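PDB 3EXN: probable acetyltransferase from Thermus thermophilus, which binds acetyl coenzyme A and probably transfers its acetyl group to an acceptor, as GCN5-related N-acetyltransferases do. Local coordinates for residues A[15-20]-A[54-59]; A[67-72]-A[103-108]; A[82-85]-A[89-92]; A[111-116]-A[121-126]. One frame throughout, in Å; residues are numbered along the deposited sequence. Where two conformers were deposited one is given.

Interaction 1 of 4, residues A[15-20]-A[54-59]; sequences APVTPK and QTLEVD
Val17 and Leu56 form the apolar half of this contact. CG1 of Val17 meets the forked end of Leu56, 3.9 Å from CD1 and 4.1 Å from CD2 of that residue. The two side chains cross at about a right angle. CG of Leu56 stands between its backbone N and carbonyl carbon (chi1 79°), and this less usual turn brings the methyls toward Val17. Ala64 of strand 62-69 touches both side chains. The contact joins the residues just after the first strand, 13-16, to the last turn of helix 46-57, which leads into strand 62-69 of the GNAT fold.

The second half sets a carboxylate against a proline ring. The extended Glu57 chain reaches Pro19, with OE2 of Glu57 3.5 Å from CD of Pro19 and OE1 of Glu57 3.6 Å from CG of Pro19. An alanine in place of Pro19 would lack CG and CD, and the Glu57 carboxylate would probably lose its packing surface and turn more freely.

Two hydrogen bonds each lie within one segment. NZ of Lys20 donates to OG1 of Thr18 at 3.1 Å. The amide of Asp59 bonds to the carbonyl of Leu56.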
loop_
_atom_site.group_PDB
_atom_site.type_symbol
_atom_site.label_atom_id
_atom_site.label_comp_id
_atom_site.label_asym_id
_atom_site.label_seq_id
_atom_site.Cartn_x
_atom_site.Cartn_y
_atom_site.Cartn_z
ATOM N N ALA A 15 -5.289 9.911 -4.413
ATOM C CA ALA A 15 -5.087 11.252 -3.837
ATOM C C ALA A 15 -3.792 11.267 -2.999
ATOM O O ALA A 15 -3.700 10.612 -1.976
ATOM C CB ALA A 15 -6.297 11.648 -2.934
ATOM N N PRO A 16 -2.811 12.058 -3.398
ATOM C CA PRO A 16 -1.636 12.173 -2.528
ATOM C C PRO A 16 -1.968 12.558 -1.100
ATOM O O PRO A 16 -2.812 13.467 -0.865
ATOM C CB PRO A 16 -0.811 13.270 -3.200
ATOM C CG PRO A 16 -1.195 13.189 -4.601
ATOM C CD PRO A 16 -2.682 12.937 -4.571
ATOM N N VAL A 17 -1.344 11.841 -0.148
ATOM C CA VAL A 17 -1.626 11.987 1.283
ATOM C C VAL A 17 -0.780 13.145 1.872
ATOM O O VAL A 17 0.366 13.371 1.462
ATOM C CB VAL A 17 -1.405 10.649 2.040
ATOM C CG1 VAL A 17 0.071 10.430 2.338
ATOM C CG2 VAL A 17 -2.261 10.556 3.329
ATOM N N THR A 18 -1.381 13.892 2.793
ATOM C CA THR A 18 -0.723 14.957 3.549
ATOM C C THR A 18 -1.101 14.803 5.047
ATOM O O THR A 18 -2.057 14.119 5.364
ATOM C CB THR A 18 -1.107 16.373 2.998
ATOM O OG1 THR A 18 -2.503 16.593 3.197
ATOM C CG2 THR A 18 -0.797 16.492 1.512
ATOM N N PRO A 19 -0.330 15.424 5.980
ATOM C CA PRO A 19 -0.620 15.311 7.417
ATOM C C PRO A 19 -2.039 15.690 7.818
ATOM O O PRO A 19 -2.598 15.018 8.672
ATOM C CB PRO A 19 0.416 16.250 8.062
ATOM C CG PRO A 19 1.609 16.105 7.078
ATOM C CD PRO A 19 0.920 16.163 5.749
ATOM N N LYS A 20 -2.655 16.661 7.136
ATOM C CA LYS A 20 -4.071 16.970 7.424
ATOM C C LYS A 20 -5.045 15.809 7.117
ATOM O O LYS A 20 -6.152 15.768 7.656
ATOM C CB LYS A 20 -4.522 18.228 6.696
ATOM C CG LYS A 20 -4.697 18.061 5.216
ATOM C CD LYS A 20 -5.205 19.342 4.581
ATOM C CE LYS A 20 -5.385 19.123 3.087
ATOM N NZ LYS A 20 -4.060 19.094 2.367
ATOM N N GLN A 54 4.117 12.780 8.917
ATOM C CA GLN A 54 5.148 13.846 8.981
ATOM C C GLN A 54 6.480 13.350 8.429
ATOM O O GLN A 54 7.201 14.079 7.708
ATOM C CB GLN A 54 5.296 14.329 10.416
ATOM C CG GLN A 54 4.078 15.053 10.917
ATOM C CD GLN A 54 4.117 15.393 12.404
ATOM O OE1 GLN A 54 4.786 14.735 13.216
ATOM N NE2 GLN A 54 3.384 16.417 12.764
ATOM N N THR A 55 6.776 12.104 8.758
ATOM C CA THR A 55 7.960 11.431 8.278
ATOM C C THR A 55 7.938 11.298 6.756
ATOM O O THR A 55 8.939 11.569 6.108
ATOM C CB THR A 55 8.175 10.036 8.959
ATOM O OG1 THR A 55 8.342 10.204 10.380
ATOM C CG2 THR A 55 9.399 9.405 8.396
ATOM N N LEU A 56 6.821 10.868 6.167
ATOM C CA LEU A 56 6.795 10.681 4.707
ATOM C C LEU A 56 6.735 12.001 3.958
ATOM O O LEU A 56 7.256 12.100 2.835
ATOM C CB LEU A 56 5.698 9.705 4.258
ATOM C CG LEU A 56 4.223 10.080 4.123
ATOM C CD1 LEU A 56 3.952 10.851 2.787
ATOM C CD2 LEU A 56 3.331 8.824 4.200
ATOM N N GLU A 57 6.162 13.012 4.603
ATOM C CA GLU A 57 6.068 14.361 4.027
ATOM C C GLU A 57 7.405 14.904 3.560
ATOM O O GLU A 57 7.488 15.543 2.474
ATOM C CB GLU A 57 5.412 15.334 5.028
ATOM C CG GLU A 57 5.252 16.734 4.481
ATOM C CD GLU A 57 4.460 17.646 5.381
ATOM O OE1 GLU A 57 4.758 17.739 6.600
ATOM O OE2 GLU A 57 3.560 18.305 4.842
ATOM N N VAL A 58 8.457 14.666 4.344
ATOM C CA VAL A 58 9.762 15.265 4.074
ATOM C C VAL A 58 10.684 14.414 3.194
ATOM O O VAL A 58 11.825 14.808 2.910
ATOM C CB VAL A 58 10.495 15.631 5.390
ATOM C CG1 VAL A 58 9.610 16.527 6.228
ATOM C CG2 VAL A 58 10.900 14.377 6.188
ATOM N N ASP A 59 10.201 13.251 2.764
ATOM C CA ASP A 59 10.946 12.385 1.847
ATOM C C ASP A 59 10.438 12.569 0.400
ATOM O O ASP A 59 9.317 12.150 0.084
ATOM C CB ASP A 59 10.832 10.939 2.307
ATOM C CG ASP A 59 11.631 9.974 1.452
ATOM O OD1 ASP A 59 12.192 10.378 0.377
ATOM O OD2 ASP A 59 11.722 8.798 1.896
#

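Interaction 2 of 4, residues A[67-72]-A[103-108]; sequences LFLGQE and RGLGRQ. With ACO (acetyl coenzyme *a), chain C.
Leu69 lays its CD1 methyl against the edge of the Arg103 guanidinium, 3.3 Å from NH1 of Arg103 and near the group's plane. This is a close van der Waals contact, not a polar bond. The same methyl meets Leu105 tip to tip, with CD1 of Leu69 4.1 Å from CD1 of Leu105. The Arg103 chain bends at chi3 (-37°), which swings its end toward Leu69.

The backbone beside these side chains grips the cofactor. The amide of Gly104 donates to O1A of ACO at 2.8 Å. The amide of Gly106 bonds O5A of ACO at 2.8 Å, and that of Arg107 bonds O2A of ACO at 2.9 Å. Both phosphates are therefore held at the start of helix 105-115, where the helix dipole probably favours the negative charge. Gly104 and Gly106 fit the Q/R-x-x-G-x-G/A signature of the GNAT family. A CB on Gly106 would run into O6A of ACO.

Leu69 ends strand 62-69 and begins a type II' turn into strand 72-81. Its side chain also touches Val9, Leu12 and Val74. Leu105 rests on Ile96 of strand 89-96, so the helix start is seated over the sheet.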
loop_
_atom_site.group_PDB
_atom_site.type_symbol
_atom_site.label_atom_id
_atom_site.label_comp_id
_atom_site.label_asym_id
_atom_site.label_seq_id
_atom_site.Cartn_x
_atom_site.Cartn_y
_atom_site.Cartn_z
ATOM N N LEU A 67 -6.857 6.190 -1.181
ATOM C CA LEU A 67 -7.627 5.613 -2.308
ATOM C C LEU A 67 -9.078 5.948 -2.133
ATOM O O LEU A 67 -9.661 5.672 -1.082
ATOM C CB LEU A 67 -7.365 4.103 -2.431
ATOM C CG LEU A 67 -5.905 3.655 -2.468
ATOM C CD1 LEU A 67 -5.805 2.124 -2.574
ATOM C CD2 LEU A 67 -5.136 4.303 -3.599
ATOM N N PHE A 68 -9.640 6.647 -3.129
ATOM C CA PHE A 68 -10.983 7.202 -3.001
ATOM C C PHE A 68 -11.919 6.607 -4.023
ATOM O O PHE A 68 -11.583 6.480 -5.186
ATOM C CB PHE A 68 -10.998 8.737 -3.149
ATOM C CG PHE A 68 -10.632 9.492 -1.871
ATOM C CD1 PHE A 68 -11.579 9.752 -0.876
ATOM C CD2 PHE A 68 -9.340 9.977 -1.699
ATOM C CE1 PHE A 68 -11.239 10.462 0.292
ATOM C CE2 PHE A 68 -8.976 10.738 -0.530
ATOM C CZ PHE A 68 -9.909 10.952 0.468
ATOM N N LEU A 69 -13.121 6.307 -3.577
ATOM C CA LEU A 69 -14.259 6.128 -4.526
ATOM C C LEU A 69 -15.185 7.311 -4.278
ATOM O O LEU A 69 -15.924 7.345 -3.282
ATOM C CB LEU A 69 -14.967 4.797 -4.306
ATOM C CG LEU A 69 -14.275 3.524 -4.815
ATOM C CD1 LEU A 69 -15.061 2.294 -4.410
ATOM C CD2 LEU A 69 -14.007 3.536 -6.327
ATOM N N GLY A 70 -15.140 8.288 -5.179
ATOM C CA GLY A 70 -15.836 9.563 -4.960
ATOM C C GLY A 70 -15.238 10.225 -3.728
ATOM O O GLY A 70 -14.035 10.437 -3.690
ATOM N N GLN A 71 -16.075 10.506 -2.724
ATOM C CA GLN A 71 -15.641 11.109 -1.448
ATOM C C GLN A 71 -15.258 10.125 -0.352
ATOM O O GLN A 71 -14.874 10.536 0.753
ATOM C CB GLN A 71 -16.760 11.997 -0.877
ATOM C CG GLN A 71 -17.019 13.200 -1.711
ATOM C CD GLN A 71 -15.786 14.059 -1.837
ATOM O OE1 GLN A 71 -15.049 13.954 -2.826
ATOM N NE2 GLN A 71 -15.528 14.901 -0.825
ATOM N N GLU A 72 -15.373 8.833 -0.632
ATOM C CA GLU A 72 -15.178 7.841 0.406
ATOM C C GLU A 72 -13.774 7.281 0.349
ATOM O O GLU A 72 -13.380 6.748 -0.684
ATOM C CB GLU A 72 -16.205 6.721 0.249
ATOM C CG GLU A 72 -16.296 5.792 1.482
ATOM C CD GLU A 72 -16.869 6.469 2.743
ATOM O OE1 GLU A 72 -17.528 7.535 2.645
ATOM O OE2 GLU A 72 -16.654 5.919 3.850
ATOM N N ARG A 103 -13.366 -6.865 -4.762
ATOM C CA ARG A 103 -14.131 -6.233 -5.845
ATOM C C ARG A 103 -13.171 -5.707 -6.912
ATOM O O ARG A 103 -13.558 -4.922 -7.754
ATOM C CB ARG A 103 -14.974 -5.056 -5.346
ATOM C CG ARG A 103 -15.689 -5.281 -4.021
ATOM C CD ARG A 103 -16.733 -4.191 -3.733
ATOM N NE ARG A 103 -16.291 -2.858 -4.177
ATOM C CZ ARG A 103 -17.093 -1.796 -4.300
ATOM N NH1 ARG A 103 -16.611 -0.639 -4.718
ATOM N NH2 ARG A 103 -18.383 -1.887 -4.011
ATOM N N GLY A 104 -11.922 -6.132 -6.865
ATOM C CA GLY A 104 -10.928 -5.690 -7.826
ATOM C C GLY A 104 -10.242 -4.369 -7.567
ATOM O O GLY A 104 -9.439 -3.927 -8.413
ATOM N N LEU A 105 -10.500 -3.735 -6.427
ATOM C CA LEU A 105 -9.900 -2.424 -6.161
ATOM C C LEU A 105 -8.371 -2.470 -5.915
ATOM O O LEU A 105 -7.651 -1.527 -6.307
ATOM C CB LEU A 105 -10.601 -1.743 -5.014
ATOM C CG LEU A 105 -12.081 -1.451 -5.192
ATOM C CD1 LEU A 105 -12.643 -0.958 -3.908
ATOM C CD2 LEU A 105 -12.390 -0.413 -6.314
ATOM N N GLY A 106 -7.881 -3.576 -5.347
ATOM C CA GLY A 106 -6.438 -3.766 -5.101
ATOM C C GLY A 106 -5.722 -3.797 -6.434
ATOM O O GLY A 106 -4.712 -3.082 -6.633
ATOM N N ARG A 107 -6.267 -4.574 -7.376
ATOM C CA ARG A 107 -5.653 -4.650 -8.702
ATOM C C ARG A 107 -5.694 -3.289 -9.434
ATOM O O ARG A 107 -4.722 -2.864 -10.041
ATOM C CB ARG A 107 -6.332 -5.729 -9.590
ATOM C CG ARG A 107 -5.755 -5.693 -11.003
ATOM C CD ARG A 107 -6.252 -6.829 -11.926
ATOM N NE ARG A 107 -5.823 -6.591 -13.308
ATOM C CZ ARG A 107 -4.586 -6.789 -13.799
ATOM N NH1 ARG A 107 -3.587 -7.250 -13.039
ATOM N NH2 ARG A 107 -4.334 -6.527 -15.083
ATOM N N GLN A 108 -6.806 -2.595 -9.331
ATOM C CA GLN A 108 -6.958 -1.309 -10.012
ATOM C C GLN A 108 -5.927 -0.299 -9.460
ATOM O O GLN A 108 -5.320 0.452 -10.250
ATOM C CB GLN A 108 -8.375 -0.750 -9.852
ATOM C CG GLN A 108 -8.619 0.468 -10.780
ATOM C CD GLN A 108 -9.966 1.134 -10.604
ATOM O OE1 GLN A 108 -10.965 0.521 -10.159
ATOM N NE2 GLN A 108 -9.999 2.392 -10.933
HETATM O O5B ACO C . -8.071 -9.212 -6.379
HETATM P P1A ACO C . -8.756 -7.811 -5.836
HETATM O O1A ACO C . -10.250 -8.068 -5.640
HETATM O O2A ACO C . -8.154 -6.662 -6.630
HETATM O O3A ACO C . -8.063 -7.761 -4.362
HETATM P P2A ACO C . -8.424 -6.687 -3.240
HETATM O O4A ACO C . -9.098 -7.490 -2.122
HETATM O O5A ACO C . -9.226 -5.533 -3.790
HETATM O O6A ACO C . -6.886 -6.259 -2.834
HETATM C CBP ACO C . -5.346 -6.769 -0.969
HETATM C CCP ACO C . -5.893 -7.181 -2.348
HETATM C CDP ACO C . -4.638 -5.445 -1.188
HETATM C CEP ACO C . -4.330 -7.778 -0.441
HETATM C CAP ACO C . -6.516 -6.607 0.039
HETATM O OAP ACO C . -7.200 -7.871 0.244
HETATM C C9P ACO C . -6.074 -6.139 1.413
HETATM O O9P ACO C . -6.042 -4.954 1.709
HETATM N N8P ACO C . -5.752 -7.088 2.289
HETATM C C7P ACO C . -5.391 -6.802 3.690
HETATM C C6P ACO C . -4.129 -5.954 3.845
HETATM C C5P ACO C . -2.936 -6.620 3.175
HETATM O O5P ACO C . -2.707 -7.843 3.294
HETATM N N4P ACO C . -2.163 -5.797 2.449
HETATM C C3P ACO C . -0.980 -6.276 1.770
HETATM C C2P ACO C . 0.247 -6.152 2.638
HETATM S S1P ACO C . 1.746 -6.685 1.797
HETATM C C ACO C . 1.978 -5.269 0.898
HETATM O O ACO C . 1.182 -4.373 1.007
HETATM C CH3 ACO C . 3.170 -5.133 -0.030
#

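Interaction 3 of 4, residues A[82-85]-A[89-92]; sequences GYPE and ATLS
Thr90 and Tyr83 are joined by one hydrogen bond. OG1 of Thr90 donates to the backbone O of Tyr83 at 2.7 Å. The donor stands above the carbonyl plane, 54° out of it, with a C=O...donor angle of 118°. OG1 of Thr90 lies anti to its own carbonyl carbon (chi1 -65°), which points it at the loop.

Two van der Waals contacts lie beside this bond. OG1 of Thr90 is also at the edge of the Tyr83 ring, 3.7 Å from CD2 of Tyr83, and 3.5 Å from CD of Pro84. The peptide before Pro84 is cis. CB of Pro84 lies over one face of the Tyr83 ring, offset toward its rim. A valine in place of Thr90 would probably leave the Tyr83 carbonyl without this donor and the loop less firmly fixed.

Backbone bonds of Gly82 with Asp88 and of Thr90 with Lys80 flank the site. The loop closes a beta hairpin of the antiparallel neighbouring strands 72-81 and 89-96 of the GNAT sheet.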
loop_
_atom_site.group_PDB
_atom_site.type_symbol
_atom_site.label_atom_id
_atom_site.label_comp_id
_atom_site.label_asym_id
_atom_site.label_seq_id
_atom_site.Cartn_x
_atom_site.Cartn_y
_atom_site.Cartn_z
ATOM N N GLY A 82 13.490 4.526 -5.550
ATOM C CA GLY A 82 14.917 4.561 -5.270
ATOM C C GLY A 82 15.357 3.552 -4.214
ATOM O O GLY A 82 16.501 3.626 -3.733
ATOM N N TYR A 83 14.470 2.612 -3.876
ATOM C CA TYR A 83 14.763 1.517 -2.952
ATOM C C TYR A 83 14.279 0.215 -3.633
ATOM O O TYR A 83 13.149 0.164 -4.105
ATOM C CB TYR A 83 14.067 1.696 -1.580
ATOM C CG TYR A 83 14.550 0.679 -0.569
ATOM C CD1 TYR A 83 15.643 0.935 0.245
ATOM C CD2 TYR A 83 13.967 -0.556 -0.489
ATOM C CE1 TYR A 83 16.118 -0.038 1.118
ATOM C CE2 TYR A 83 14.435 -1.511 0.350
ATOM C CZ TYR A 83 15.492 -1.257 1.168
ATOM O OH TYR A 83 15.923 -2.269 2.013
ATOM N N PRO A 84 15.095 -0.851 -3.629
ATOM C CA PRO A 84 16.379 -1.024 -2.985
ATOM C C PRO A 84 17.515 -0.358 -3.746
ATOM O O PRO A 84 18.576 -0.070 -3.152
ATOM C CB PRO A 84 16.581 -2.553 -2.964
ATOM C CG PRO A 84 15.697 -3.091 -4.032
ATOM C CD PRO A 84 14.591 -2.104 -4.236
ATOM N N GLU A 85 17.322 -0.137 -5.040
ATOM C CA GLU A 85 18.275 0.601 -5.850
ATOM C C GLU A 85 17.650 1.850 -6.465
ATOM O O GLU A 85 16.448 1.928 -6.639
ATOM C CB GLU A 85 18.805 -0.290 -6.970
ATOM C CG GLU A 85 19.270 -1.648 -6.459
ATOM C CD GLU A 85 20.743 -1.798 -6.493
ATOM O OE1 GLU A 85 21.276 -1.984 -7.616
ATOM O OE2 GLU A 85 21.373 -1.746 -5.408
ATOM N N ALA A 89 11.685 0.790 -7.424
ATOM C CA ALA A 89 10.672 1.269 -6.456
ATOM C C ALA A 89 10.221 0.082 -5.633
ATOM O O ALA A 89 10.298 -1.045 -6.100
ATOM C CB ALA A 89 9.456 1.906 -7.194
ATOM N N THR A 90 9.644 0.341 -4.438
ATOM C CA THR A 90 9.175 -0.750 -3.594
ATOM C C THR A 90 7.874 -0.312 -3.006
ATOM O O THR A 90 7.766 0.796 -2.475
ATOM C CB THR A 90 10.156 -1.063 -2.439
ATOM O OG1 THR A 90 11.390 -1.553 -2.960
ATOM C CG2 THR A 90 9.589 -2.081 -1.430
ATOM N N LEU A 91 6.890 -1.188 -3.113
ATOM C CA LEU A 91 5.591 -1.001 -2.477
ATOM C C LEU A 91 5.704 -1.629 -1.067
ATOM O O LEU A 91 5.953 -2.836 -0.917
ATOM C CB LEU A 91 4.464 -1.677 -3.328
ATOM C CG LEU A 91 3.012 -1.632 -2.788
ATOM C CD1 LEU A 91 2.489 -0.270 -2.956
ATOM C CD2 LEU A 91 2.160 -2.671 -3.599
ATOM N N SER A 92 5.506 -0.803 -0.021
ATOM C CA SER A 92 5.540 -1.259 1.388
ATOM C C SER A 92 4.182 -1.549 1.993
ATOM O O SER A 92 4.096 -2.303 2.946
ATOM C CB SER A 92 6.287 -0.228 2.278
ATOM O OG SER A 92 5.592 1.012 2.369
#

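Interaction 4 of 4, residues A[111-116]-A[121-126]; sequences ERFAAG and RRLYAV. With ACO (acetyl coenzyme *a), chain C.
Leu123 fills the tight part of this contact, between Phe113 and Ala114 of the helix. CD1 of Leu123 comes to the edge of the Phe113 ring, near its plane, 4.2 Å from CE2 of Phe113. The other methyl, CD2 of Leu123, faces CB of Ala114 at 4.5 Å. CG of Leu123 is anti to its backbone N (chi1 -180°), which carries both methyls toward the helix. Phe113 and Leu123 are buried. Leu77 and Ala79 touch Phe113, and Ala89 touches Leu123.

The segments belong to a beta-alpha-beta crossover: strand 89-96, helix 105-115 and strand 122-128, with the two strands parallel and adjacent. This unit is the cofactor-binding core of the GNAT fold. At the far end of the strand segment, O of Val126 lies 3.1 Å from the acetyl methyl CH3 of ACO.

Toward the solvent side the packing is looser. Ala114 is only partly buried, and its methyl makes the longer of the two apolar approaches. Gly116, at the surface, has its amide bonded to the carbonyl of Phe113. The side chains of Arg121 and Arg122 stand away from the helix. Asp88 forms a salt bridge with Arg121 and a long, weak ion pair with Arg122. Glu111 pairs with Arg158 of strand 153-159.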
loop_
_atom_site.group_PDB
_atom_site.type_symbol
_atom_site.label_atom_id
_atom_site.label_comp_id
_atom_site.label_asym_id
_atom_site.label_seq_id
_atom_site.Cartn_x
_atom_site.Cartn_y
_atom_site.Cartn_z
ATOM N N GLU A 111 -2.421 -1.090 -10.714
ATOM C CA GLU A 111 -2.219 -0.819 -12.138
ATOM C C GLU A 111 -2.190 0.703 -12.363
ATOM O O GLU A 111 -1.388 1.186 -13.167
ATOM C CB GLU A 111 -3.242 -1.572 -13.024
ATOM C CG GLU A 111 -3.128 -3.169 -12.971
ATOM C CD GLU A 111 -1.649 -3.735 -12.890
ATOM O OE1 GLU A 111 -0.726 -3.163 -13.506
ATOM O OE2 GLU A 111 -1.403 -4.773 -12.210
ATOM N N ARG A 112 -3.029 1.448 -11.647
ATOM C CA ARG A 112 -3.003 2.911 -11.791
ATOM C C ARG A 112 -1.671 3.485 -11.286
ATOM O O ARG A 112 -1.130 4.453 -11.895
ATOM C CB ARG A 112 -4.170 3.585 -11.094
ATOM C CG ARG A 112 -5.473 3.365 -11.836
ATOM C CD ARG A 112 -6.556 4.302 -11.434
ATOM N NE ARG A 112 -7.816 3.825 -11.979
ATOM C CZ ARG A 112 -8.204 3.986 -13.245
ATOM N NH1 ARG A 112 -7.446 4.661 -14.118
ATOM N NH2 ARG A 112 -9.368 3.489 -13.643
ATOM N N PHE A 113 -1.131 2.897 -10.215
ATOM C CA PHE A 113 0.144 3.387 -9.647
ATOM C C PHE A 113 1.289 3.026 -10.607
ATOM O O PHE A 113 2.103 3.881 -10.964
ATOM C CB PHE A 113 0.344 2.818 -8.244
ATOM C CG PHE A 113 1.715 3.078 -7.679
ATOM C CD1 PHE A 113 2.151 4.387 -7.468
ATOM C CD2 PHE A 113 2.584 2.030 -7.426
ATOM C CE1 PHE A 113 3.445 4.653 -6.990
ATOM C CE2 PHE A 113 3.908 2.287 -6.925
ATOM C CZ PHE A 113 4.317 3.555 -6.711
ATOM N N ALA A 114 1.316 1.794 -11.090
ATOM C CA ALA A 114 2.426 1.367 -11.967
ATOM C C ALA A 114 2.434 2.151 -13.297
ATOM O O ALA A 114 3.501 2.400 -13.897
ATOM C CB ALA A 114 2.338 -0.131 -12.220
ATOM N N ALA A 115 1.254 2.526 -13.767
ATOM C CA ALA A 115 1.106 3.369 -14.954
ATOM C C ALA A 115 1.891 4.704 -14.896
ATOM O O ALA A 115 2.353 5.213 -15.937
ATOM C CB ALA A 115 -0.406 3.638 -15.206
ATOM N N GLY A 116 2.048 5.248 -13.692
ATOM C CA GLY A 116 2.734 6.495 -13.451
ATOM C C GLY A 116 4.248 6.411 -13.298
ATOM O O GLY A 116 4.903 7.453 -13.108
ATOM N N ARG A 121 12.516 1.042 -13.258
ATOM C CA ARG A 121 12.958 -0.230 -13.821
ATOM C C ARG A 121 12.181 -1.449 -13.339
ATOM O O ARG A 121 11.631 -2.179 -14.159
ATOM C CB ARG A 121 14.467 -0.380 -13.545
ATOM C CG ARG A 121 15.139 -1.676 -13.994
ATOM C CD ARG A 121 16.627 -1.714 -13.595
ATOM N NE ARG A 121 16.839 -1.872 -12.155
ATOM C CZ ARG A 121 18.029 -1.863 -11.564
ATOM N NH1 ARG A 121 18.111 -2.017 -10.248
ATOM N NH2 ARG A 121 19.151 -1.714 -12.279
ATOM N N ARG A 122 12.160 -1.699 -12.023
ATOM C CA ARG A 122 11.428 -2.828 -11.410
ATOM C C ARG A 122 10.632 -2.314 -10.240
ATOM O O ARG A 122 11.076 -1.386 -9.571
ATOM C CB ARG A 122 12.357 -3.898 -10.798
ATOM C CG ARG A 122 13.566 -4.274 -11.611
ATOM C CD ARG A 122 14.613 -4.958 -10.774
ATOM N NE ARG A 122 15.932 -4.767 -11.359
ATOM C CZ ARG A 122 16.357 -5.344 -12.480
ATOM N NH1 ARG A 122 15.572 -6.177 -13.169
ATOM N NH2 ARG A 122 17.591 -5.098 -12.920
ATOM N N LEU A 123 9.526 -3.000 -9.954
ATOM C CA LEU A 123 8.648 -2.687 -8.795
ATOM C C LEU A 123 8.664 -3.876 -7.849
ATOM O O LEU A 123 8.199 -4.958 -8.187
ATOM C CB LEU A 123 7.226 -2.388 -9.286
ATOM C CG LEU A 123 6.200 -2.044 -8.205
ATOM C CD1 LEU A 123 6.667 -0.869 -7.370
ATOM C CD2 LEU A 123 4.817 -1.743 -8.838
ATOM N N TYR A 124 9.185 -3.654 -6.639
ATOM C CA TYR A 124 9.222 -4.696 -5.621
ATOM C C TYR A 124 7.999 -4.507 -4.749
ATOM O O TYR A 124 7.453 -3.422 -4.749
ATOM C CB TYR A 124 10.464 -4.548 -4.752
ATOM C CG TYR A 124 11.789 -4.990 -5.436
ATOM C CD1 TYR A 124 12.327 -6.262 -5.215
ATOM C CD2 TYR A 124 12.495 -4.122 -6.278
ATOM C CE1 TYR A 124 13.555 -6.663 -5.830
ATOM C CE2 TYR A 124 13.695 -4.523 -6.900
ATOM C CZ TYR A 124 14.211 -5.797 -6.663
ATOM O OH TYR A 124 15.415 -6.195 -7.262
ATOM N N ALA A 125 7.635 -5.569 -4.039
ATOM C CA ALA A 125 6.580 -5.583 -2.991
ATOM C C ALA A 125 7.137 -6.407 -1.822
ATOM O O ALA A 125 7.712 -7.479 -2.044
ATOM C CB ALA A 125 5.329 -6.219 -3.554
ATOM N N VAL A 126 6.985 -5.892 -0.580
ATOM C CA VAL A 126 7.471 -6.571 0.637
ATOM C C VAL A 126 6.267 -6.932 1.500
ATOM O O VAL A 126 5.443 -6.068 1.782
ATOM C CB VAL A 126 8.499 -5.784 1.428
ATOM C CG1 VAL A 126 8.006 -4.336 1.761
ATOM C CG2 VAL A 126 8.924 -6.593 2.701
HETATM O O5B ACO C . -8.071 -9.212 -6.379
HETATM P P1A ACO C . -8.756 -7.811 -5.836
HETATM O O1A ACO C . -10.250 -8.068 -5.640
HETATM O O2A ACO C . -8.154 -6.662 -6.630
HETATM O O3A ACO C . -8.063 -7.761 -4.362
HETATM P P2A ACO C . -8.424 -6.687 -3.240
HETATM O O4A ACO C . -9.098 -7.490 -2.122
HETATM O O5A ACO C . -9.226 -5.533 -3.790
HETATM O O6A ACO C . -6.886 -6.259 -2.834
HETATM C CBP ACO C . -5.346 -6.769 -0.969
HETATM C CCP ACO C . -5.893 -7.181 -2.348
HETATM C CDP ACO C . -4.638 -5.445 -1.188
HETATM C CEP ACO C . -4.330 -7.778 -0.441
HETATM C CAP ACO C . -6.516 -6.607 0.039
HETATM O OAP ACO C . -7.200 -7.871 0.244
HETATM C C9P ACO C . -6.074 -6.139 1.413
HETATM O O9P ACO C . -6.042 -4.954 1.709
HETATM N N8P ACO C . -5.752 -7.088 2.289
HETATM C C7P ACO C . -5.391 -6.802 3.690
HETATM C C6P ACO C . -4.129 -5.954 3.845
HETATM C C5P ACO C . -2.936 -6.620 3.175
HETATM O O5P ACO C . -2.707 -7.843 3.294
HETATM N N4P ACO C . -2.163 -5.797 2.449
HETATM C C3P ACO C . -0.980 -6.276 1.770
HETATM C C2P ACO C . 0.247 -6.152 2.638
HETATM S S1P ACO C . 1.746 -6.685 1.797
HETATM C C ACO C . 1.978 -5.269 0.898
HETATM O O ACO C . 1.182 -4.373 1.007
HETATM C CH3 ACO C . 3.170 -5.133 -0.030
#

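Overall arrangement
All four contacts reach one mixed sheet. Interactions 2 and 4 are buried and use opposite ends of helix 105-115: interaction 2 packs Leu69 on the helix start, whose amides also hold the phosphates, while interaction 4 is purely apolar between its segments. Both touch ACO. Interactions 1 and 3 are partly buried. Interaction 1 packs a helix end by methyls and a proline ring, while interaction 3 fixes a hairpin loop by a side-chain hydrogen bond. Interactions 3 and 4, with centres about 9 Å apart, meet through neighbouring strands 89-96 and 122-128, where Tyr124 probably bonds Ala89 and Leu91 by backbone. Interactions 1 and 2 touch at Ala15 and Phe68.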